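PDB 5M6Q: secreted protein from Kutzneria albida DSM 43870, which probably acts as a microbial transglutaminase, joining glutamine side chains of proteins to amine groups and so cross-linking them. Local coordinates for residues A[32-35]-A[36-39]; A[15-18]-A[19-22]; A[177-180]-A[181-184]; A[190-193]-A[194-197]. One frame throughout, in Å; residues are numbered along the deposited sequence.

Interaction 1 (A[32-35]-A[36-39])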
ATOM      1  N   GLU A  32      10.069  20.239   1.711  1.00 40.48           N
ATOM      2  CA  GLU A  32       9.341  20.323   2.951  1.00 40.26           C
ATOM      3  C   GLU A  32       8.014  19.585   2.832  1.00 43.95           C
ATOM      4  O   GLU A  32       7.373  19.584   1.774  1.00 38.08           O
ATOM      5  CB  GLU A  32       9.131  21.786   3.316  1.00 42.17           C
ATOM      6  CG  GLU A  32       8.509  22.049   4.670  1.00 57.13           C
ATOM      7  CD  GLU A  32       8.870  23.428   5.190  1.00 65.17           C
ATOM      8  OE1 GLU A  32      10.051  23.814   5.044  1.00 65.46           O
ATOM      9  OE2 GLU A  32       7.981  24.128   5.723  1.00 66.84           O
ATOM     10  N   MET A  33       7.617  18.938   3.920  1.00 39.47           N
ATOM     11  CA  MET A  33       6.329  18.281   3.977  1.00 40.84           C
ATOM     12  C   MET A  33       5.282  19.359   4.253  1.00 41.70           C
ATOM     13  O   MET A  33       5.460  20.177   5.155  1.00 42.99           O
ATOM     14  CB  MET A  33       6.325  17.182   5.052  1.00 38.95           C
ATOM     15  CG  MET A  33       5.103  16.275   5.015  1.00 36.63           C
ATOM     16  SD  MET A  33       5.060  14.979   6.289  1.00 36.55           S
ATOM     17  CE  MET A  33       6.174  13.739   5.628  1.00 31.80           C
ATOM     18  N   THR A  34       4.205  19.363   3.470  1.00 44.11           N
ATOM     19  CA  THR A  34       3.170  20.390   3.569  1.00 42.12           C
ATOM     20  C   THR A  34       2.235  20.160   4.747  1.00 45.13           C
ATOM     21  O   THR A  34       2.317  19.140   5.441  1.00 37.66           O
ATOM     22  CB  THR A  34       2.297  20.461   2.304  1.00 39.45           C
ATOM     23  OG1 THR A  34       1.372  19.370   2.314  1.00 39.46           O
ATOM     24  CG2 THR A  34       3.147  20.389   1.041  1.00 40.74           C
ATOM     25  N   GLU A  35       1.329  21.107   4.953  1.00 40.74           N
ATOM     26  CA  GLU A  35       0.395  21.007   6.058  1.00 46.48           C
ATOM     27  C   GLU A  35      -0.624  19.914   5.800  1.00 40.68           C
ATOM     28  O   GLU A  35      -0.933  19.139   6.703  1.00 40.79           O
ATOM     29  CB  GLU A  35      -0.297  22.349   6.315  1.00 51.82           C
ATOM     30  CG  GLU A  35       0.614  23.368   6.996  1.00 59.97           C
ATOM     31  CD  GLU A  35       1.408  22.767   8.159  1.00 73.44           C
ATOM     32  OE1 GLU A  35       0.802  22.078   9.016  1.00 70.42           O
ATOM     33  OE2 GLU A  35       2.644  22.975   8.210  1.00 74.79           O
ATOM     34  N   ASP A  36      -1.140  19.849   4.576  1.00 42.86           N
ATOM     35  CA  ASP A  36      -2.011  18.742   4.183  1.00 46.40           C
ATOM     36  C   ASP A  36      -1.311  17.391   4.386  1.00 35.95           C
ATOM     37  O   ASP A  36      -1.935  16.418   4.814  1.00 35.57           O
ATOM     38  CB  ASP A  36      -2.462  18.877   2.718  1.00 45.33           C
ATOM     39  CG  ASP A  36      -3.516  19.962   2.514  1.00 53.46           C
ATOM     40  OD1 ASP A  36      -3.955  20.575   3.512  1.00 58.43           O
ATOM     41  OD2 ASP A  36      -3.915  20.196   1.348  1.00 52.20           O
ATOM     42  N   GLU A  37      -0.017  17.328   4.088  1.00 36.52           N
ATOM     43  CA  GLU A  37       0.682  16.056   4.200  1.00 37.51           C
ATOM     44  C   GLU A  37       0.873  15.673   5.665  1.00 33.43           C
ATOM     45  O   GLU A  37       0.629  14.523   6.044  1.00 29.83           O
ATOM     46  CB  GLU A  37       2.016  16.104   3.467  1.00 33.78           C
ATOM     47  CG  GLU A  37       1.868  16.096   1.948  1.00 38.41           C
ATOM     48  CD  GLU A  37       3.197  16.245   1.214  1.00 43.08           C
ATOM     49  OE1 GLU A  37       4.063  17.048   1.655  1.00 39.81           O
ATOM     50  OE2 GLU A  37       3.371  15.555   0.186  1.00 43.80           O
ATOM     51  N   ARG A  38       1.264  16.645   6.490  1.00 30.30           N
ATOM     52  CA  ARG A  38       1.400  16.415   7.922  1.00 31.31           C
ATOM     53  C   ARG A  38       0.084  15.985   8.533  1.00 31.50           C
ATOM     54  O   ARG A  38       0.049  15.130   9.403  1.00 29.34           O
ATOM     55  CB  ARG A  38       1.912  17.663   8.638  1.00 36.38           C
ATOM     56  CG  ARG A  38       3.401  17.852   8.537  1.00 35.19           C
ATOM     57  CD  ARG A  38       3.791  19.197   9.110  1.00 49.38           C
ATOM     58  NE  ARG A  38       5.195  19.502   8.862  1.00 52.27           N
ATOM     59  CZ  ARG A  38       6.186  19.144   9.669  1.00 51.27           C
ATOM     60  NH1 ARG A  38       5.922  18.462  10.784  1.00 47.24           N
ATOM     61  NH2 ARG A  38       7.437  19.469   9.361  1.00 53.53           N
ATOM     62  N   GLU A  39      -1.007  16.572   8.068  1.00 30.73           N
ATOM     63  CA  GLU A  39      -2.318  16.206   8.577  1.00 30.43           C
ATOM     64  C   GLU A  39      -2.687  14.763   8.189  1.00 30.97           C
ATOM     65  O   GLU A  39      -3.356  14.052   8.946  1.00 27.18           O
ATOM     66  CB  GLU A  39      -3.363  17.195   8.058  1.00 39.87           C
ATOM     67  CG  GLU A  39      -4.753  17.017   8.631  1.00 49.35           C
ATOM     68  CD  GLU A  39      -5.669  18.188   8.293  1.00 61.94           C
ATOM     69  OE1 GLU A  39      -5.176  19.186   7.718  1.00 62.32           O
ATOM     70  OE2 GLU A  39      -6.877  18.114   8.606  1.00 64.09           O
TER
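Thr34 and Glu37 grip each other in a capping box at the start of helix 35-41. Thr34 is the N-cap: its OG1 accepts from the backbone N of Glu37 at 3.0 Å, and it can do so because the first torsion (chi1 77°) sets the hydroxyl between the backbone N and the carbonyl carbon. The return bond runs from Thr34 N to Glu37 OE1, 2.9 Å long and almost straight at 171°, through the carboxylate lone pair that faces away from OE2. Threonine suits the cap because a short hydroxyl reaches the first turn; glutamate suits the third helix position because its chain, extended beyond CG, reaches back to the cap.

The close packing lies on the inner side. Buried Met33 lays its CG 3.5 Å from Glu37 CB and its SD 4.0 Å from Arg38 CG, and both Met33 and Glu37 also touch Trp25 of helix 18-28. Backbone bonds from Arg38 N to Thr34 O and from Glu39 N to Glu35 O carry the helix onward. The outer side is looser. Glu35 and Arg38 hold their flat groups nearly parallel, but Glu35 OE2 stays 4.4 Å from Arg38 NE and well out of the guanidinium plane; no N-H points at the oxygen, and the attraction between the groups is one of charge without a salt bridge.

Glu37 OE2 is held by a salt bridge to Arg31, so both oxygens of this carboxylate have partners. With one oxygen accepting at the N-terminal end of a helix and the other facing an arginine, Glu37 is probably stabilised in its charged form.

Interaction 2 (A[15-18]-A[19-22]); sequences TWRV and EDYV
Arg17 and Asp20 both start with CG beside the backbone N (chi1 -68° in each), and a bend at chi3 of Arg17 (78°) then swings its guanidinium back over the first helical turn. Arg17 NH1 lies 2.9 Å from Asp20 OD1, a salt bridge at the guanidinium edge, while its nearly straight hydrogen bond goes to Asp20 OD2 at 3.2 Å, met from above the carboxylate plane. Glu19, extended alongside the arginine, brings its OE1 to Arg17 NH2 at 2.8 Å, where it sits tilted out of the guanidinium plane. Arginine fits a place between two acids, since its separate N-H groups can serve each of them. A water accepts from Arg17 N and donates to Asp20 OD2, tying the same carboxylate to the backbone.

This salt-bridge network lies where strand 13-17 gives way to helix 18-28, with Arg17 at the N-cap position. Its carbonyl O accepts from Tyr21 N at 2.9 Å and, more weakly, from Asp20 N.

Away from the charges the side chains are mainly apolar. Trp16 CB lies 4.2 Å from Tyr21 CB, while Trp16 CZ3 turns the ring edge to Asp20 O at 3.9 Å; both aromatic rings also meet Trp186 of the sheet. Val18 CG1 and Val22 CG2, one turn apart, pack at 4.1 Å, and both valines lean on Leu41 of helix 35-41.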
ATOM      1  N   THR A  15      12.123   2.043  15.604  1.00 22.59           N
ATOM      2  CA  THR A  15      11.079   3.016  15.906  1.00 25.25           C
ATOM      3  C   THR A  15      11.526   4.451  15.629  1.00 25.17           C
ATOM      4  O   THR A  15      12.688   4.812  15.824  1.00 28.40           O
ATOM      5  CB  THR A  15      10.595   2.922  17.361  1.00 29.70           C
ATOM      6  OG1 THR A  15      11.683   3.150  18.249  1.00 31.84           O
ATOM      7  CG2 THR A  15      10.020   1.552  17.651  1.00 28.61           C
ATOM      8  N   TRP A  16      10.583   5.262  15.161  1.00 23.54           N
ATOM      9  CA  TRP A  16      10.848   6.637  14.761  1.00 24.99           C
ATOM     10  C   TRP A  16       9.916   7.613  15.464  1.00 24.83           C
ATOM     11  O   TRP A  16       8.701   7.422  15.444  1.00 24.20           O
ATOM     12  CB  TRP A  16      10.679   6.788  13.253  1.00 24.40           C
ATOM     13  CG  TRP A  16      11.714   6.082  12.453  1.00 21.19           C
ATOM     14  CD1 TRP A  16      11.790   4.748  12.209  1.00 17.96           C
ATOM     15  CD2 TRP A  16      12.818   6.681  11.777  1.00 24.23           C
ATOM     16  NE1 TRP A  16      12.869   4.472  11.409  1.00 20.61           N
ATOM     17  CE2 TRP A  16      13.525   5.643  11.142  1.00 20.52           C
ATOM     18  CE3 TRP A  16      13.279   7.997  11.651  1.00 23.73           C
ATOM     19  CZ2 TRP A  16      14.664   5.874  10.399  1.00 21.77           C
ATOM     20  CZ3 TRP A  16      14.409   8.229  10.903  1.00 26.32           C
ATOM     21  CH2 TRP A  16      15.093   7.175  10.282  1.00 32.17           C
ATOM     22  N   ARG A  17      10.473   8.643  16.098  1.00 27.93           N
ATOM     23  CA  ARG A  17       9.671   9.804  16.444  1.00 27.26           C
ATOM     24  C   ARG A  17       9.124  10.337  15.147  1.00 24.54           C
ATOM     25  O   ARG A  17       9.833  10.351  14.147  1.00 25.03           O
ATOM     26  CB  ARG A  17      10.481  10.906  17.124  1.00 31.38           C
ATOM     27  CG  ARG A  17      10.983  10.592  18.487  1.00 31.70           C
ATOM     28  CD  ARG A  17      12.107  11.534  18.851  1.00 37.25           C
ATOM     29  NE  ARG A  17      11.648  12.852  19.254  1.00 36.45           N
ATOM     30  CZ  ARG A  17      12.027  13.997  18.688  1.00 41.37           C
ATOM     31  NH1 ARG A  17      12.872  14.015  17.662  1.00 34.30           N
ATOM     32  NH2 ARG A  17      11.558  15.139  19.161  1.00 40.48           N
ATOM     33  N   VAL A  18       7.877  10.782  15.157  1.00 26.52           N
ATOM     34  CA  VAL A  18       7.298  11.357  13.955  1.00 23.70           C
ATOM     35  C   VAL A  18       8.180  12.483  13.440  1.00 24.40           C
ATOM     36  O   VAL A  18       8.523  12.500  12.259  1.00 29.92           O
ATOM     37  CB  VAL A  18       5.870  11.841  14.197  1.00 24.10           C
ATOM     38  CG1 VAL A  18       5.353  12.555  12.952  1.00 31.33           C
ATOM     39  CG2 VAL A  18       4.964  10.655  14.550  1.00 26.79           C
ATOM     40  N   GLU A  19       8.582  13.396  14.325  1.00 27.92           N
ATOM     41  CA  GLU A  19       9.459  14.504  13.932  1.00 31.25           C
ATOM     42  C   GLU A  19      10.729  14.012  13.236  1.00 28.88           C
ATOM     43  O   GLU A  19      11.191  14.628  12.283  1.00 30.46           O
ATOM     44  CB  GLU A  19       9.838  15.385  15.143  1.00 38.43           C
ATOM     45  CG  GLU A  19      10.493  16.719  14.748  1.00 55.44           C
ATOM     46  CD  GLU A  19      11.171  17.472  15.911  1.00 71.80           C
ATOM     47  OE1 GLU A  19      11.167  16.968  17.060  1.00 66.63           O
ATOM     48  OE2 GLU A  19      11.709  18.582  15.666  1.00 64.83           O
ATOM     49  N   ASP A  20      11.303  12.911  13.703  1.00 26.98           N
ATOM     50  CA  ASP A  20      12.530  12.421  13.076  1.00 27.67           C
ATOM     51  C   ASP A  20      12.234  11.771  11.721  1.00 24.39           C
ATOM     52  O   ASP A  20      13.020  11.877  10.791  1.00 26.94           O
ATOM     53  CB  ASP A  20      13.258  11.436  13.993  1.00 27.00           C
ATOM     54  CG  ASP A  20      13.833  12.106  15.240  1.00 34.19           C
ATOM     55  OD1 ASP A  20      14.151  13.319  15.204  1.00 37.75           O
ATOM     56  OD2 ASP A  20      13.975  11.414  16.261  1.00 35.12           O
ATOM     57  N   TYR A  21      11.099  11.093  11.613  1.00 22.93           N
ATOM     58  CA  TYR A  21      10.687  10.524  10.338  1.00 24.92           C
ATOM     59  C   TYR A  21      10.446  11.618   9.290  1.00 26.72           C
ATOM     60  O   TYR A  21      10.845  11.487   8.131  1.00 26.17           O
ATOM     61  CB  TYR A  21       9.425   9.673  10.508  1.00 22.78           C
ATOM     62  CG  TYR A  21       8.894   9.160   9.202  1.00 25.35           C
ATOM     63  CD1 TYR A  21       9.583   8.191   8.481  1.00 25.40           C
ATOM     64  CD2 TYR A  21       7.713   9.658   8.675  1.00 27.31           C
ATOM     65  CE1 TYR A  21       9.096   7.724   7.271  1.00 22.94           C
ATOM     66  CE2 TYR A  21       7.222   9.200   7.483  1.00 23.64           C
ATOM     67  CZ  TYR A  21       7.910   8.239   6.783  1.00 25.96           C
ATOM     68  OH  TYR A  21       7.402   7.811   5.579  1.00 33.28           O
ATOM     69  N   VAL A  22       9.803  12.698   9.704  1.00 25.61           N
ATOM     70  CA  VAL A  22       9.499  13.785   8.776  1.00 28.74           C
ATOM     71  C   VAL A  22      10.790  14.383   8.225  1.00 31.01           C
ATOM     72  O   VAL A  22      10.922  14.569   7.015  1.00 32.18           O
ATOM     73  CB  VAL A  22       8.621  14.856   9.442  1.00 28.49           C
ATOM     74  CG1 VAL A  22       8.495  16.071   8.540  1.00 34.44           C
ATOM     75  CG2 VAL A  22       7.249  14.290   9.713  1.00 25.96           C
TER
HETATM   76  O   HOH W   1      13.376   8.768  16.077  1.00 28.50           O

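Interaction 3 (A[177-180]-A[181-184])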
ATOM      1  N   TRP A 177       4.046   0.572   4.134  1.00 20.47           N
ATOM      2  CA  TRP A 177       4.615   1.065   2.901  1.00 19.74           C
ATOM      3  C   TRP A 177       5.881   0.302   2.568  1.00 22.02           C
ATOM      4  O   TRP A 177       6.782   0.189   3.407  1.00 22.01           O
ATOM      5  CB  TRP A 177       4.921   2.550   3.018  1.00 17.18           C
ATOM      6  CG  TRP A 177       5.656   3.050   1.823  1.00 23.64           C
ATOM      7  CD1 TRP A 177       7.006   3.188   1.680  1.00 23.83           C
ATOM      8  CD2 TRP A 177       5.079   3.455   0.585  1.00 23.76           C
ATOM      9  NE1 TRP A 177       7.303   3.662   0.427  1.00 25.15           N
ATOM     10  CE2 TRP A 177       6.136   3.842  -0.264  1.00 24.25           C
ATOM     11  CE3 TRP A 177       3.770   3.542   0.114  1.00 24.43           C
ATOM     12  CZ2 TRP A 177       5.925   4.312  -1.550  1.00 22.89           C
ATOM     13  CZ3 TRP A 177       3.563   4.015  -1.173  1.00 30.67           C
ATOM     14  CH2 TRP A 177       4.636   4.398  -1.983  1.00 20.74           C
ATOM     15  N   PHE A 178       5.949  -0.237   1.359  1.00 17.21           N
ATOM     16  CA  PHE A 178       7.112  -1.022   0.956  1.00 19.36           C
ATOM     17  C   PHE A 178       8.264  -0.134   0.507  1.00 20.65           C
ATOM     18  O   PHE A 178       8.216   0.458  -0.566  1.00 22.30           O
ATOM     19  CB  PHE A 178       6.753  -1.988  -0.181  1.00 20.35           C
ATOM     20  CG  PHE A 178       7.770  -3.065  -0.412  1.00 17.71           C
ATOM     21  CD1 PHE A 178       8.814  -3.282   0.500  1.00 18.88           C
ATOM     22  CD2 PHE A 178       7.678  -3.882  -1.534  1.00 20.32           C
ATOM     23  CE1 PHE A 178       9.750  -4.291   0.292  1.00 21.69           C
ATOM     24  CE2 PHE A 178       8.609  -4.904  -1.753  1.00 20.46           C
ATOM     25  CZ  PHE A 178       9.645  -5.110  -0.832  1.00 21.02           C
ATOM     26  N   ASP A 179       9.306  -0.068   1.326  1.00 21.79           N
ATOM     27  CA  ASP A 179      10.511   0.675   0.981  1.00 23.26           C
ATOM     28  C   ASP A 179      11.458  -0.305   0.302  1.00 22.98           C
ATOM     29  O   ASP A 179      12.097  -1.118   0.961  1.00 23.12           O
ATOM     30  CB  ASP A 179      11.131   1.289   2.241  1.00 24.79           C
ATOM     31  CG  ASP A 179      12.507   1.951   2.005  1.00 34.47           C
ATOM     32  OD1 ASP A 179      13.187   1.722   0.975  1.00 32.07           O
ATOM     33  OD2 ASP A 179      12.929   2.706   2.905  1.00 41.54           O
ATOM     34  N   GLN A 180      11.545  -0.214  -1.014  1.00 24.58           N
ATOM     35  CA  GLN A 180      12.290  -1.194  -1.779  1.00 25.84           C
ATOM     36  C   GLN A 180      13.770  -0.826  -1.910  1.00 31.19           C
ATOM     37  O   GLN A 180      14.530  -1.553  -2.532  1.00 31.43           O
ATOM     38  CB  GLN A 180      11.637  -1.382  -3.144  1.00 25.80           C
ATOM     39  CG  GLN A 180      10.277  -2.072  -2.998  1.00 23.60           C
ATOM     40  CD  GLN A 180       9.439  -2.079  -4.266  1.00 23.90           C
ATOM     41  OE1 GLN A 180       8.732  -1.117  -4.562  1.00 28.47           O
ATOM     42  NE2 GLN A 180       9.467  -3.193  -4.987  1.00 24.42           N
ATOM     43  N   ASP A 181      14.181   0.285  -1.305  1.00 27.02           N
ATOM     44  CA  ASP A 181      15.606   0.571  -1.194  1.00 31.11           C
ATOM     45  C   ASP A 181      16.219  -0.320  -0.114  1.00 31.00           C
ATOM     46  O   ASP A 181      17.291  -0.908  -0.311  1.00 33.68           O
ATOM     47  CB  ASP A 181      15.858   2.036  -0.861  1.00 27.33           C
ATOM     48  CG  ASP A 181      15.462   2.970  -1.980  1.00 38.06           C
ATOM     49  OD1 ASP A 181      15.517   2.547  -3.154  1.00 34.73           O
ATOM     50  OD2 ASP A 181      15.107   4.134  -1.681  1.00 44.01           O
ATOM     51  N   THR A 182      15.532  -0.430   1.017  1.00 29.99           N
ATOM     52  CA  THR A 182      16.080  -1.172   2.148  1.00 26.95           C
ATOM     53  C   THR A 182      15.329  -2.452   2.446  1.00 25.92           C
ATOM     54  O   THR A 182      15.687  -3.164   3.372  1.00 29.01           O
ATOM     55  CB  THR A 182      16.091  -0.329   3.434  1.00 30.53           C
ATOM     56  OG1 THR A 182      14.757   0.086   3.758  1.00 30.04           O
ATOM     57  CG2 THR A 182      16.989   0.878   3.281  1.00 30.86           C
ATOM     58  N   ASN A 183      14.286  -2.739   1.675  1.00 29.94           N
ATOM     59  CA  ASN A 183      13.476  -3.932   1.903  1.00 26.14           C
ATOM     60  C   ASN A 183      12.838  -3.899   3.298  1.00 24.91           C
ATOM     61  O   ASN A 183      12.843  -4.897   4.008  1.00 25.36           O
ATOM     62  CB  ASN A 183      14.319  -5.205   1.741  1.00 23.57           C
ATOM     63  CG  ASN A 183      13.477  -6.433   1.569  1.00 27.41           C
ATOM     64  OD1 ASN A 183      12.461  -6.404   0.867  1.00 26.06           O
ATOM     65  ND2 ASN A 183      13.874  -7.531   2.221  1.00 25.38           N
ATOM     66  N   THR A 184      12.301  -2.745   3.686  1.00 20.99           N
ATOM     67  CA  THR A 184      11.576  -2.630   4.950  1.00 20.58           C
ATOM     68  C   THR A 184      10.167  -2.114   4.717  1.00 21.83           C
ATOM     69  O   THR A 184       9.843  -1.616   3.643  1.00 23.56           O
ATOM     70  CB  THR A 184      12.273  -1.697   5.954  1.00 19.37           C
ATOM     71  OG1 THR A 184      12.511  -0.419   5.348  1.00 26.04           O
ATOM     72  CG2 THR A 184      13.607  -2.295   6.402  1.00 21.62           C
TER
HETATM   73  O   HOH W   2      14.259   4.972   1.055  1.00 37.26           O
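A beta hairpin joins strand 174-179 to strand 184-188, and this contact is its turn, closed by Asp179 and Thr184. The two form an antiparallel hydrogen-bonded pair: Asp179 N donates to Thr184 O at 2.8 Å, and Thr184 N donates back to Asp179 O at 3.2 Å. Asn183 N also reaches Asp179 O, though the bond is weak because its N-H is badly aimed.

Two residues thus face one, which makes a G1 beta bulge. Its first residue, Asn183, has a left-handed backbone (phi 61°), a conformation asparagine tolerates better than most side chains. Inside the turn the carboxylate of Asp179 stands in for backbone partners, carried to the N-H groups there by a CG anti to the backbone N (chi1 173°). Its OD1 takes Asp181 N at 2.9 Å, nearly along the C-O axis, in an Asx turn, and takes Thr182 N at 3.2 Å from above the carboxylate plane. OD2 accepts from the indole N-H of Trp186 in the neighbouring strand, so the aspartate is fixed at both oxygens. A water donates to OD2 and to Asp181 OD2, standing between two acids whose like charges might otherwise be felt more strongly. The hydroxyls of Thr182 and Thr184 share a hydrogen bond, OG1 to OG1, 2.8 Å long, on the same side as the Asp179 carboxylate.

Phe178 points to the other side of the strand and turns its ring edge to Asn183 OD1, 3.5 Å from CE1. Over one ring face lies CG of Gln180, whose amide oxygen accepts from Gln77. The same ring stacks with Trp185.

Interaction 4 (A[190-193]-A[194-197]); sequences HEEP and RMVV
His190 leads the loop and curls its ring toward Arg194, bringing CE1 to 3.4 Å from Arg194 O, an oxygen that accepts its hydrogen bond from the side chain of Asn189. The first torsion of His190 (chi1 53°) places the ring between the backbone N and the carbonyl carbon, from where ND1 donates to Glu191 O at 2.8 Å, with the acceptor in the ring plane; this bond fixes the ring's rotation. The backbone O of His190 is covered by Met195, whose CB and CG each lie 3.3 Å away; no polar partner for this buried oxygen is seen in the model.

Glu192 bends at chi2 (-72°) and folds its carboxylate back over the turn. There OE1 accepts from Met195 N at 3.2 Å, from well above the carboxylate plane, and takes a water that also donates to Met195 O. A glutamate suits this place because its reach lets a side chain satisfy a backbone N-H. Pro193 follows through a cis peptide bond, which bends the chain sharply, and Arg194 has a left-handed backbone (phi 57°), its long side chain extended outward. Buried Met195 instead packs on Val18 of helix 18-28. A tight turn with a cis-proline, closed by a side chain, thus sits in the loop connecting the neighbouring antiparallel strands 184-188 and 196-200.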
ATOM      1  N   HIS A 190      -0.774   4.190  15.631  1.00 23.12           N
ATOM      2  CA  HIS A 190      -2.116   4.749  15.553  1.00 26.96           C
ATOM      3  C   HIS A 190      -1.993   6.226  15.227  1.00 26.72           C
ATOM      4  O   HIS A 190      -0.882   6.758  15.112  1.00 26.55           O
ATOM      5  CB  HIS A 190      -2.903   4.521  16.871  1.00 20.68           C
ATOM      6  CG  HIS A 190      -2.183   4.989  18.101  1.00 29.71           C
ATOM      7  ND1 HIS A 190      -1.937   6.321  18.360  1.00 26.72           N
ATOM      8  CD2 HIS A 190      -1.649   4.302  19.142  1.00 22.56           C
ATOM      9  CE1 HIS A 190      -1.281   6.436  19.503  1.00 26.57           C
ATOM     10  NE2 HIS A 190      -1.098   5.227  20.000  1.00 29.27           N
ATOM     11  N   GLU A 191      -3.133   6.893  15.076  1.00 25.81           N
ATOM     12  CA  GLU A 191      -3.161   8.321  14.793  1.00 27.67           C
ATOM     13  C   GLU A 191      -2.615   9.170  15.940  1.00 27.94           C
ATOM     14  O   GLU A 191      -2.561   8.720  17.083  1.00 30.56           O
ATOM     15  CB  GLU A 191      -4.590   8.761  14.467  1.00 32.30           C
ATOM     16  CG  GLU A 191      -5.592   8.604  15.622  1.00 34.60           C
ATOM     17  CD  GLU A 191      -5.909   7.140  15.963  1.00 52.46           C
ATOM     18  OE1 GLU A 191      -5.550   6.219  15.175  1.00 45.45           O
ATOM     19  OE2 GLU A 191      -6.519   6.909  17.035  1.00 63.58           O
ATOM     20  N   GLU A 192      -2.207  10.398  15.624  1.00 24.82           N
ATOM     21  CA  GLU A 192      -1.826  11.375  16.634  1.00 27.86           C
ATOM     22  C   GLU A 192      -2.961  11.599  17.633  1.00 35.82           C
ATOM     23  O   GLU A 192      -4.130  11.442  17.283  1.00 34.71           O
ATOM     24  CB  GLU A 192      -1.427  12.705  15.983  1.00 28.07           C
ATOM     25  CG  GLU A 192      -0.116  12.667  15.198  1.00 27.43           C
ATOM     26  CD  GLU A 192       1.130  12.573  16.085  1.00 39.47           C
ATOM     27  OE1 GLU A 192       1.028  12.111  17.245  1.00 33.61           O
ATOM     28  OE2 GLU A 192       2.225  12.963  15.619  1.00 37.09           O
ATOM     29  N   PRO A 193      -2.622  11.925  18.894  1.00 34.03           N
ATOM     30  CA  PRO A 193      -1.254  12.064  19.418  1.00 31.94           C
ATOM     31  C   PRO A 193      -0.560  10.728  19.753  1.00 28.94           C
ATOM     32  O   PRO A 193      -1.175   9.669  19.645  1.00 28.56           O
ATOM     33  CB  PRO A 193      -1.451  12.913  20.683  1.00 30.83           C
ATOM     34  CG  PRO A 193      -2.836  12.590  21.138  1.00 30.54           C
ATOM     35  CD  PRO A 193      -3.644  12.281  19.897  1.00 30.81           C
ATOM     36  N   ARG A 194       0.716  10.819  20.142  1.00 29.80           N
ATOM     37  CA  ARG A 194       1.584   9.685  20.496  1.00 28.48           C
ATOM     38  C   ARG A 194       1.729   8.646  19.385  1.00 28.53           C
ATOM     39  O   ARG A 194       1.961   7.468  19.637  1.00 24.48           O
ATOM     40  CB  ARG A 194       1.090   9.024  21.773  1.00 27.55           C
ATOM     41  CG  ARG A 194       1.266   9.947  22.976  1.00 29.99           C
ATOM     42  CD  ARG A 194       0.518   9.425  24.143  1.00 25.97           C
ATOM     43  NE  ARG A 194       0.670  10.292  25.299  1.00 28.56           N
ATOM     44  CZ  ARG A 194       0.156  10.012  26.489  1.00 28.18           C
ATOM     45  NH1 ARG A 194      -0.519   8.885  26.663  1.00 28.89           N
ATOM     46  NH2 ARG A 194       0.326  10.843  27.502  1.00 25.89           N
ATOM     47  N   MET A 195       1.585   9.100  18.154  1.00 28.07           N
ATOM     48  CA  MET A 195       1.907   8.272  17.008  1.00 29.03           C
ATOM     49  C   MET A 195       3.404   7.984  16.995  1.00 27.05           C
ATOM     50  O   MET A 195       4.204   8.865  17.287  1.00 25.73           O
ATOM     51  CB  MET A 195       1.483   8.965  15.722  1.00 24.08           C
ATOM     52  CG  MET A 195       1.976   8.294  14.452  1.00 25.00           C
ATOM     53  SD  MET A 195       1.242   9.108  13.013  1.00 24.26           S
ATOM     54  CE  MET A 195       2.154   8.320  11.658  1.00 19.27           C
ATOM     55  N   VAL A 196       3.760   6.738  16.690  1.00 24.06           N
ATOM     56  CA  VAL A 196       5.145   6.333  16.486  1.00 22.07           C
ATOM     57  C   VAL A 196       5.217   5.654  15.137  1.00 20.58           C
ATOM     58  O   VAL A 196       4.376   4.813  14.847  1.00 20.80           O
ATOM     59  CB  VAL A 196       5.643   5.367  17.590  1.00 23.90           C
ATOM     60  CG1 VAL A 196       7.083   4.946  17.318  1.00 21.82           C
ATOM     61  CG2 VAL A 196       5.486   6.000  18.967  1.00 28.50           C
ATOM     62  N   VAL A 197       6.224   6.000  14.334  1.00 20.36           N
ATOM     63  CA  VAL A 197       6.463   5.349  13.048  1.00 19.73           C
ATOM     64  C   VAL A 197       7.367   4.134  13.218  1.00 22.38           C
ATOM     65  O   VAL A 197       8.321   4.154  14.010  1.00 22.94           O
ATOM     66  CB  VAL A 197       7.029   6.370  12.033  1.00 23.61           C
ATOM     67  CG1 VAL A 197       7.683   5.691  10.829  1.00 19.21           C
ATOM     68  CG2 VAL A 197       5.909   7.269  11.569  1.00 22.53           C
TER
HETATM   69  O   HOH W   3       3.629  11.748  18.200  1.00 38.52           O

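How the interactions relate
Each contact is local, between adjoining segments, so the four follow in series along the chain and none nests in or crosses another. Interaction 2 comes first, turning the edge strand 13-17 into helix 18-28. Interaction 1 then starts helix 35-41; Arg38 of this helix, and Met33 just before it, touch Val22. Interactions 3 and 4 turn the chain at either end of strand 184-188, linking it to strands 174-179 and 196-200. Interaction 4 also meets interaction 2, where Trp16 N lies 2.8 Å from Val197 O, a probable hydrogen bond between neighbouring strands, and Val18 packs on Glu192. Interaction 3 touches none of the others but reaches the same sheet as interactions 2 and 4.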